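Long-range contacts in MIP07328p (Drosophila melanogaster, PDB 6FKK), which probably acts as a membrane-anchored axon guidance cue, binding semaphorin receptors on other cells and repelling growing axons: residues Asp196-Asn204 against Ile270-Glu278; Ser281-Phe289 against Ala300-Ile309. All coordinates share one frame; numbering follows the deposited sequence.

Interaction 1: residues Asp196-Asn204 against Ile270-Glu278; sequences DFVGAIERN and IQAISPIVE. With NAG (2-acetamido-2-deoxy-beta-D-glucopyranose), chain E.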
loop_
_atom_site.group_PDB
_atom_site.type_symbol
_atom_site.label_atom_id
_atom_site.label_comp_id
_atom_site.label_asym_id
_atom_site.label_seq_id
_atom_site.Cartn_x
_atom_site.Cartn_y
_atom_site.Cartn_z
ATOM N N ASP A 196 -0.629 -7.508 11.003
ATOM C CA ASP A 196 -0.094 -7.795 9.676
ATOM C C ASP A 196 0.062 -6.461 8.960
ATOM O O ASP A 196 -0.936 -5.820 8.612
ATOM C CB ASP A 196 -1.005 -8.742 8.893
ATOM C CG ASP A 196 -1.068 -10.134 9.497
ATOM O OD1 ASP A 196 -0.412 -10.374 10.533
ATOM O OD2 ASP A 196 -1.779 -10.992 8.933
ATOM N N PHE A 197 1.305 -6.036 8.755
ATOM C CA PHE A 197 1.573 -4.722 8.191
ATOM C C PHE A 197 1.450 -4.743 6.673
ATOM O O PHE A 197 1.780 -5.733 6.013
ATOM C CB PHE A 197 2.964 -4.239 8.600
ATOM C CG PHE A 197 3.150 -4.121 10.085
ATOM C CD1 PHE A 197 2.813 -2.952 10.747
ATOM C CD2 PHE A 197 3.656 -5.179 10.822
ATOM C CE1 PHE A 197 2.979 -2.838 12.113
ATOM C CE2 PHE A 197 3.825 -5.072 12.190
ATOM C CZ PHE A 197 3.486 -3.901 12.837
ATOM N N VAL A 198 0.967 -3.631 6.120
ATOM C CA VAL A 198 0.751 -3.507 4.683
ATOM C C VAL A 198 1.496 -2.334 4.065
ATOM O O VAL A 198 1.523 -2.226 2.830
ATOM C CB VAL A 198 -0.753 -3.405 4.342
ATOM C CG1 VAL A 198 -1.537 -4.538 4.992
ATOM C CG2 VAL A 198 -1.303 -2.051 4.758
ATOM N N GLY A 199 2.094 -1.451 4.862
ATOM C CA GLY A 199 2.828 -0.336 4.292
ATOM C C GLY A 199 3.305 0.698 5.289
ATOM O O GLY A 199 2.820 0.758 6.424
ATOM N N ALA A 200 4.261 1.525 4.869
ATOM C CA ALA A 200 4.808 2.583 5.704
ATOM C C ALA A 200 5.124 3.785 4.827
ATOM O O ALA A 200 5.793 3.643 3.800
ATOM C CB ALA A 200 6.066 2.116 6.445
ATOM N N ILE A 201 4.638 4.959 5.226
ATOM C CA ILE A 201 4.816 6.187 4.459
ATOM C C ILE A 201 5.407 7.256 5.366
ATOM O O ILE A 201 4.941 7.446 6.496
ATOM C CB ILE A 201 3.493 6.688 3.850
ATOM C CG1 ILE A 201 2.746 5.558 3.136
ATOM C CG2 ILE A 201 3.771 7.824 2.887
ATOM C CD1 ILE A 201 3.379 5.131 1.831
ATOM N N GLU A 202 6.421 7.959 4.868
ATOM C CA GLU A 202 6.983 9.116 5.550
ATOM C C GLU A 202 6.210 10.368 5.153
ATOM O O GLU A 202 5.873 10.553 3.979
ATOM C CB GLU A 202 8.464 9.276 5.197
ATOM C CG GLU A 202 9.125 10.520 5.772
ATOM C CD GLU A 202 10.441 10.851 5.090
ATOM O OE1 GLU A 202 10.807 10.145 4.126
ATOM O OE2 GLU A 202 11.108 11.819 5.514
ATOM N N ARG A 203 5.930 11.227 6.132
ATOM C CA ARG A 203 5.146 12.432 5.862
ATOM C C ARG A 203 5.319 13.432 6.995
ATOM O O ARG A 203 5.010 13.116 8.149
ATOM C CB ARG A 203 3.670 12.084 5.683
ATOM C CG ARG A 203 2.766 13.282 5.438
ATOM C CD ARG A 203 2.890 13.798 4.015
ATOM N NE ARG A 203 1.887 14.818 3.725
ATOM C CZ ARG A 203 1.592 15.249 2.504
ATOM N NH1 ARG A 203 2.223 14.744 1.452
ATOM N NH2 ARG A 203 0.664 16.181 2.333
ATOM N N ASN A 204 5.814 14.627 6.659
ATOM C CA ASN A 204 5.761 15.805 7.531
ATOM C C ASN A 204 6.374 15.536 8.905
ATOM O O ASN A 204 5.798 15.861 9.945
ATOM C CB ASN A 204 4.323 16.311 7.670
ATOM C CG ASN A 204 3.786 16.905 6.383
ATOM O OD1 ASN A 204 4.545 17.386 5.543
ATOM N ND2 ASN A 204 2.466 16.881 6.225
ATOM N N ILE A 270 -7.621 -4.258 5.900
ATOM C CA ILE A 270 -6.843 -3.621 4.846
ATOM C C ILE A 270 -5.867 -4.631 4.252
ATOM O O ILE A 270 -5.377 -5.539 4.937
ATOM C CB ILE A 270 -6.117 -2.380 5.396
ATOM C CG1 ILE A 270 -5.556 -1.527 4.258
ATOM C CG2 ILE A 270 -5.011 -2.782 6.357
ATOM C CD1 ILE A 270 -5.082 -0.167 4.715
ATOM N N GLN A 271 -5.590 -4.483 2.957
ATOM C CA GLN A 271 -4.801 -5.478 2.241
ATOM C C GLN A 271 -3.616 -4.850 1.521
ATOM O O GLN A 271 -2.574 -5.494 1.361
ATOM C CB GLN A 271 -5.679 -6.234 1.241
ATOM C CG GLN A 271 -6.788 -7.058 1.875
ATOM C CD GLN A 271 -6.259 -8.239 2.662
ATOM O OE1 GLN A 271 -5.236 -8.825 2.309
ATOM N NE2 GLN A 271 -6.951 -8.591 3.740
ATOM N N ALA A 272 -3.763 -3.601 1.084
ATOM C CA ALA A 272 -2.708 -2.917 0.349
ATOM C C ALA A 272 -2.970 -1.420 0.365
ATOM O O ALA A 272 -4.114 -0.978 0.501
ATOM C CB ALA A 272 -2.613 -3.416 -1.097
ATOM N N ILE A 273 -1.894 -0.645 0.218
ATOM C CA ILE A 273 -1.980 0.801 0.082
ATOM C C ILE A 273 -1.085 1.239 -1.069
ATOM O O ILE A 273 -0.180 0.520 -1.498
ATOM C CB ILE A 273 -1.584 1.552 1.371
ATOM C CG1 ILE A 273 -0.101 1.336 1.683
ATOM C CG2 ILE A 273 -2.458 1.120 2.539
ATOM C CD1 ILE A 273 0.427 2.235 2.780
ATOM N N SER A 274 -1.358 2.427 -1.565
ATOM C CA SER A 274 -0.566 3.081 -2.588
ATOM C C SER A 274 0.300 4.161 -1.961
ATOM O O SER A 274 0.071 4.567 -0.818
ATOM C CB SER A 274 -1.483 3.701 -3.647
ATOM O OG SER A 274 -2.207 4.793 -3.106
ATOM N N PRO A 275 1.319 4.646 -2.671
ATOM C CA PRO A 275 2.055 5.818 -2.182
ATOM C C PRO A 275 1.134 7.024 -2.084
ATOM O O PRO A 275 0.010 7.027 -2.591
ATOM C CB PRO A 275 3.145 6.028 -3.239
ATOM C CG PRO A 275 3.292 4.704 -3.903
ATOM C CD PRO A 275 1.927 4.084 -3.889
ATOM N N ILE A 276 1.623 8.069 -1.413
ATOM C CA ILE A 276 0.835 9.290 -1.309
ATOM C C ILE A 276 0.636 9.877 -2.696
ATOM O O ILE A 276 1.599 10.126 -3.432
ATOM C CB ILE A 276 1.507 10.297 -0.365
ATOM C CG1 ILE A 276 1.459 9.789 1.074
ATOM C CG2 ILE A 276 0.817 11.650 -0.462
ATOM C CD1 ILE A 276 1.931 10.806 2.089
ATOM N N VAL A 277 -0.623 10.086 -3.065
ATOM C CA VAL A 277 -0.998 10.619 -4.369
ATOM C C VAL A 277 -1.337 12.094 -4.215
ATOM O O VAL A 277 -2.015 12.491 -3.258
ATOM C CB VAL A 277 -2.183 9.831 -4.960
ATOM C CG1 VAL A 277 -2.745 10.535 -6.179
ATOM C CG2 VAL A 277 -1.750 8.420 -5.315
ATOM N N GLU A 278 -0.859 12.911 -5.149
ATOM C CA GLU A 278 -1.123 14.347 -5.144
ATOM C C GLU A 278 -2.222 14.633 -6.163
ATOM O O GLU A 278 -1.965 14.708 -7.367
ATOM C CB GLU A 278 0.148 15.133 -5.450
ATOM C CG GLU A 278 1.248 14.963 -4.412
ATOM C CD GLU A 278 0.883 15.552 -3.060
ATOM O OE1 GLU A 278 -0.004 16.431 -3.001
ATOM O OE2 GLU A 278 1.488 15.133 -2.050
HETATM C C1 NAG E . 3.591 -11.685 10.423
HETATM C C2 NAG E . 3.624 -13.189 10.758
HETATM C C3 NAG E . 2.712 -13.518 11.941
HETATM C C4 NAG E . 2.996 -12.599 13.120
HETATM C C5 NAG E . 2.880 -11.151 12.668
HETATM C C6 NAG E . 3.182 -10.161 13.770
HETATM C C7 NAG E . 2.063 -13.995 9.017
HETATM C C8 NAG E . 1.907 -14.900 7.833
HETATM N N2 NAG E . 3.273 -13.995 9.597
HETATM O O3 NAG E . 2.919 -14.872 12.325
HETATM O O4 NAG E . 2.066 -12.845 14.169
HETATM O O5 NAG E . 3.824 -10.911 11.616
HETATM O O6 NAG E . 2.712 -10.625 15.028
HETATM O O7 NAG E . 1.138 -13.297 9.425
#
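Val198 and Ile201 face Ile270, Ile273 and Ile276 where two successive blades of the sema-domain beta-propeller lie against each other. The strands of 196-203 and 270-273 run in roughly the same direction, 25° apart and 6.0 Å at closest approach. No hydrogen bond crosses between them, so the blades meet here through side chains, as is usual in propellers. Val198 points both methyls at the second strand: CG2 lies 4.0 Å from Ile273 CG2 and also meets Ile270 CG2, while CG1 sits over the backbone carbonyls of Ile270 and Gln271. Gly199 shares a classic beta bulge with Val198 opposite Phe210, and its CA meets Ile273 CD1 at 3.8 Å. Ile201 CG1 meets the same methyl from another direction, the two side chains reaching tip to tip. Ile201 CG2, anti to its own nitrogen, is carried instead onto Ile276, 3.5 Å from Ile276 CG1, and these two side chains cross obliquely. Toward the start of the strand, Asp196 OD1 is 3.5 Å from O7 of the N-acetylglucosamine (NAG) of a glycan attached to the protein; with an alanine here, this neighbour of the sugar's acetamido oxygen would be gone and Arg212 would probably be left without its long, weak ion-pair mate. At the far end the Arg203 chain, bent at chi2 (76°), crosses Ile276 at about a right angle, its CD on CD1. Its NH2 is hydrogen-bonded to Ser283 OG, and its NH1 presents the guanidinium edge to Glu278 OE2 in a long salt bridge of 3.6 Å, the two planes nearly coplanar.

Interaction 2: residues Ser281-Phe289 against Ala300-Ile309; sequences SKSLIYAVF and AVCAFNVDDI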
loop_
_atom_site.group_PDB
_atom_site.type_symbol
_atom_site.label_atom_id
_atom_site.label_comp_id
_atom_site.label_asym_id
_atom_site.label_seq_id
_atom_site.Cartn_x
_atom_site.Cartn_y
_atom_site.Cartn_z
ATOM N N SER A 281 -4.881 20.042 -4.606
ATOM C CA SER A 281 -4.388 20.523 -3.323
ATOM C C SER A 281 -4.466 19.469 -2.228
ATOM O O SER A 281 -4.125 19.768 -1.078
ATOM C CB SER A 281 -5.171 21.765 -2.893
ATOM O OG SER A 281 -6.539 21.454 -2.692
ATOM N N LYS A 282 -4.893 18.253 -2.552
ATOM C CA LYS A 282 -5.141 17.218 -1.561
ATOM C C LYS A 282 -4.159 16.068 -1.736
ATOM O O LYS A 282 -3.888 15.633 -2.860
ATOM C CB LYS A 282 -6.577 16.701 -1.666
ATOM C CG LYS A 282 -7.619 17.806 -1.631
ATOM C CD LYS A 282 -9.029 17.248 -1.649
ATOM C CE LYS A 282 -10.053 18.370 -1.631
ATOM N NZ LYS A 282 -9.829 19.290 -0.483
ATOM N N SER A 283 -3.623 15.589 -0.616
ATOM C CA SER A 283 -2.733 14.435 -0.590
ATOM C C SER A 283 -3.546 13.213 -0.181
ATOM O O SER A 283 -4.142 13.195 0.901
ATOM C CB SER A 283 -1.572 14.662 0.378
ATOM O OG SER A 283 -0.921 15.895 0.121
ATOM N N LEU A 284 -3.567 12.199 -1.042
ATOM C CA LEU A 284 -4.439 11.047 -0.876
ATOM C C LEU A 284 -3.632 9.765 -0.735
ATOM O O LEU A 284 -2.520 9.645 -1.258
ATOM C CB LEU A 284 -5.401 10.910 -2.059
ATOM C CG LEU A 284 -6.807 11.495 -1.911
ATOM C CD1 LEU A 284 -6.767 12.922 -1.376
ATOM C CD2 LEU A 284 -7.537 11.437 -3.246
ATOM N N ILE A 285 -4.214 8.804 -0.022
ATOM C CA ILE A 285 -3.692 7.447 0.079
ATOM C C ILE A 285 -4.831 6.495 -0.254
ATOM O O ILE A 285 -5.849 6.471 0.449
ATOM C CB ILE A 285 -3.121 7.138 1.475
ATOM C CG1 ILE A 285 -1.844 7.943 1.728
ATOM C CG2 ILE A 285 -2.845 5.651 1.619
ATOM C CD1 ILE A 285 -1.169 7.611 3.044
ATOM N N TYR A 286 -4.670 5.729 -1.329
ATOM C CA TYR A 286 -5.663 4.745 -1.731
ATOM C C TYR A 286 -5.325 3.391 -1.122
ATOM O O TYR A 286 -4.167 2.964 -1.134
ATOM C CB TYR A 286 -5.731 4.635 -3.254
ATOM C CG TYR A 286 -6.206 5.891 -3.949
ATOM C CD1 TYR A 286 -5.334 6.940 -4.206
ATOM C CD2 TYR A 286 -7.526 6.024 -4.359
ATOM C CE1 TYR A 286 -5.764 8.087 -4.846
ATOM C CE2 TYR A 286 -7.963 7.168 -4.998
ATOM C CZ TYR A 286 -7.079 8.194 -5.240
ATOM O OH TYR A 286 -7.512 9.334 -5.877
ATOM N N ALA A 287 -6.344 2.719 -0.593
ATOM C CA ALA A 287 -6.150 1.446 0.084
ATOM C C ALA A 287 -7.216 0.454 -0.352
ATOM O O ALA A 287 -8.311 0.831 -0.777
ATOM C CB ALA A 287 -6.179 1.609 1.607
ATOM N N VAL A 288 -6.878 -0.828 -0.230
ATOM C CA VAL A 288 -7.765 -1.931 -0.576
ATOM C C VAL A 288 -8.168 -2.647 0.704
ATOM O O VAL A 288 -7.309 -3.007 1.517
ATOM C CB VAL A 288 -7.093 -2.901 -1.561
ATOM C CG1 VAL A 288 -7.913 -4.168 -1.692
ATOM C CG2 VAL A 288 -6.917 -2.234 -2.910
ATOM N N PHE A 289 -9.470 -2.854 0.881
ATOM C CA PHE A 289 -10.016 -3.506 2.062
ATOM C C PHE A 289 -10.857 -4.709 1.656
ATOM O O PHE A 289 -11.539 -4.682 0.627
ATOM C CB PHE A 289 -10.880 -2.543 2.883
ATOM C CG PHE A 289 -10.130 -1.376 3.456
ATOM C CD1 PHE A 289 -9.820 -0.278 2.670
ATOM C CD2 PHE A 289 -9.761 -1.364 4.792
ATOM C CE1 PHE A 289 -9.140 0.800 3.200
ATOM C CE2 PHE A 289 -9.080 -0.287 5.328
ATOM C CZ PHE A 289 -8.769 0.796 4.530
ATOM N N ALA A 300 -13.229 -3.744 -1.262
ATOM C CA ALA A 300 -13.524 -2.335 -1.461
ATOM C C ALA A 300 -12.232 -1.548 -1.604
ATOM O O ALA A 300 -11.177 -1.950 -1.104
ATOM C CB ALA A 300 -14.357 -1.763 -0.310
ATOM N N VAL A 301 -12.333 -0.413 -2.291
ATOM C CA VAL A 301 -11.242 0.545 -2.415
ATOM C C VAL A 301 -11.684 1.836 -1.742
ATOM O O VAL A 301 -12.699 2.428 -2.126
ATOM C CB VAL A 301 -10.861 0.802 -3.880
ATOM C CG1 VAL A 301 -9.856 1.939 -3.963
ATOM C CG2 VAL A 301 -10.296 -0.457 -4.509
ATOM N N CYS A 302 -10.926 2.268 -0.738
ATOM C CA CYS A 302 -11.164 3.539 -0.073
ATOM C C CYS A 302 -9.940 4.430 -0.214
ATOM O O CYS A 302 -8.804 3.952 -0.286
ATOM C CB CYS A 302 -11.495 3.356 1.416
ATOM S SG CYS A 302 -13.215 2.924 1.790
ATOM N N ALA A 303 -10.188 5.734 -0.253
ATOM C CA ALA A 303 -9.136 6.738 -0.282
ATOM C C ALA A 303 -9.223 7.576 0.982
ATOM O O ALA A 303 -10.319 7.890 1.457
ATOM C CB ALA A 303 -9.251 7.634 -1.518
ATOM N N PHE A 304 -8.067 7.931 1.530
ATOM C CA PHE A 304 -8.001 8.699 2.763
ATOM C C PHE A 304 -7.153 9.941 2.551
ATOM O O PHE A 304 -6.102 9.883 1.907
ATOM C CB PHE A 304 -7.428 7.859 3.904
ATOM C CG PHE A 304 -8.297 6.700 4.293
ATOM C CD1 PHE A 304 -8.157 5.469 3.671
ATOM C CD2 PHE A 304 -9.255 6.841 5.281
ATOM C CE1 PHE A 304 -8.957 4.401 4.031
ATOM C CE2 PHE A 304 -10.055 5.779 5.646
ATOM C CZ PHE A 304 -9.907 4.557 5.020
ATOM N N ASN A 305 -7.618 11.066 3.093
ATOM C CA ASN A 305 -6.876 12.316 3.015
ATOM C C ASN A 305 -5.813 12.340 4.107
ATOM O O ASN A 305 -6.111 12.090 5.280
ATOM C CB ASN A 305 -7.824 13.507 3.156
ATOM C CG ASN A 305 -7.186 14.826 2.746
ATOM O OD1 ASN A 305 -5.981 15.028 2.905
ATOM N ND2 ASN A 305 -7.998 15.735 2.219
ATOM N N VAL A 306 -4.569 12.634 3.716
ATOM C CA VAL A 306 -3.468 12.652 4.677
ATOM C C VAL A 306 -3.706 13.702 5.752
ATOM O O VAL A 306 -3.312 13.519 6.911
ATOM C CB VAL A 306 -2.130 12.879 3.942
ATOM C CG1 VAL A 306 -0.968 12.926 4.928
ATOM C CG2 VAL A 306 -1.912 11.786 2.909
ATOM N N ASP A 307 -4.365 14.806 5.399
ATOM C CA ASP A 307 -4.700 15.813 6.398
ATOM C C ASP A 307 -5.750 15.303 7.377
ATOM O O ASP A 307 -5.774 15.731 8.537
ATOM C CB ASP A 307 -5.178 17.093 5.711
ATOM C CG ASP A 307 -4.108 17.718 4.831
ATOM O OD1 ASP A 307 -2.929 17.749 5.250
ATOM O OD2 ASP A 307 -4.444 18.175 3.718
ATOM N N ASP A 308 -6.623 14.393 6.935
ATOM C CA ASP A 308 -7.586 13.780 7.846
ATOM C C ASP A 308 -6.936 12.724 8.729
ATOM O O ASP A 308 -7.347 12.549 9.882
ATOM C CB ASP A 308 -8.745 13.162 7.062
ATOM C CG ASP A 308 -9.704 14.203 6.518
ATOM O OD1 ASP A 308 -9.762 15.313 7.089
ATOM O OD2 ASP A 308 -10.404 13.908 5.524
ATOM N N ILE A 309 -5.936 12.012 8.210
ATOM C CA ILE A 309 -5.216 11.041 9.028
ATOM C C ILE A 309 -4.480 11.748 10.156
ATOM O O ILE A 309 -4.588 11.370 11.328
ATOM C CB ILE A 309 -4.252 10.215 8.159
ATOM C CG1 ILE A 309 -5.033 9.414 7.119
ATOM C CG2 ILE A 309 -3.412 9.299 9.029
ATOM C CD1 ILE A 309 -4.157 8.591 6.207
#
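Tyr286 lays one face of its ring over the methyl of Ala303, whose CB stands 4.1 Å from the ring centroid in a CH-pi contact. CD2 and CE2 are the ring atoms that touch it, and the phenol end continues past the pair to a hydrogen bond between Tyr286 OH and Asp404. Farther along the same side of the sheet, Val288 CG2 meets Val301 CG2. On the other side, Phe289 and Phe304 approach from opposite directions and touch rim to rim, CZ of Phe289 being 3.6 Å from CE1 of Phe304. Their planes are inclined at 58° and neither ring covers the other. Phe289 keeps CG anti to its carbonyl carbon (chi1 -64°), which brings CE1 beside Cys302 CB at 3.9 Å; the Cys302 sulfur, held in a disulfide with Cys257, makes an oblique sulfur-aromatic contact with the same ring. The backbone that carries both sets is an antiparallel beta hairpin, the second and third strands of a propeller blade, in which Ile285, Ala287 and Phe289 each exchange two backbone hydrogen bonds with Phe304, Cys302 and Ala300 respectively. The pairing runs on into the helix that follows: Val306 N, already helical, gives a nearly straight bond to Ser283 O (2.9 Å, 177° at the hydrogen). Val306 CG2 lies against Ser283 CB at 3.8 Å and also meets Ile285 CG1. Just before it, Asn305 is the N-cap. Its OD1 accepts from Asp307 N at 3.0 Å, with the donor standing above the plane of the side-chain carbonyl rather than on a lone pair.

Interaction 1 joins one propeller blade to the next, whereas interaction 2 lies inside the second of these blades; their centres are 9 Å apart. They share a border because strands 265-279 and 282-290 follow each other in the chain and are antiparallel neighbours in the sheet. Probable hydrogen bonds sew them together near both ends: Val277 N to Leu284 O, and Gln271 N to Val288 O, each 2.7 Å. Between these, Ala287 CB packs on Ala272 O at 3.5 Å. Neither contact forms a ligand pocket: the sugar beside Asp196 belongs to a glycan attached to the protein, and the Phe304 side chain is about 9 Å from a bound sugar.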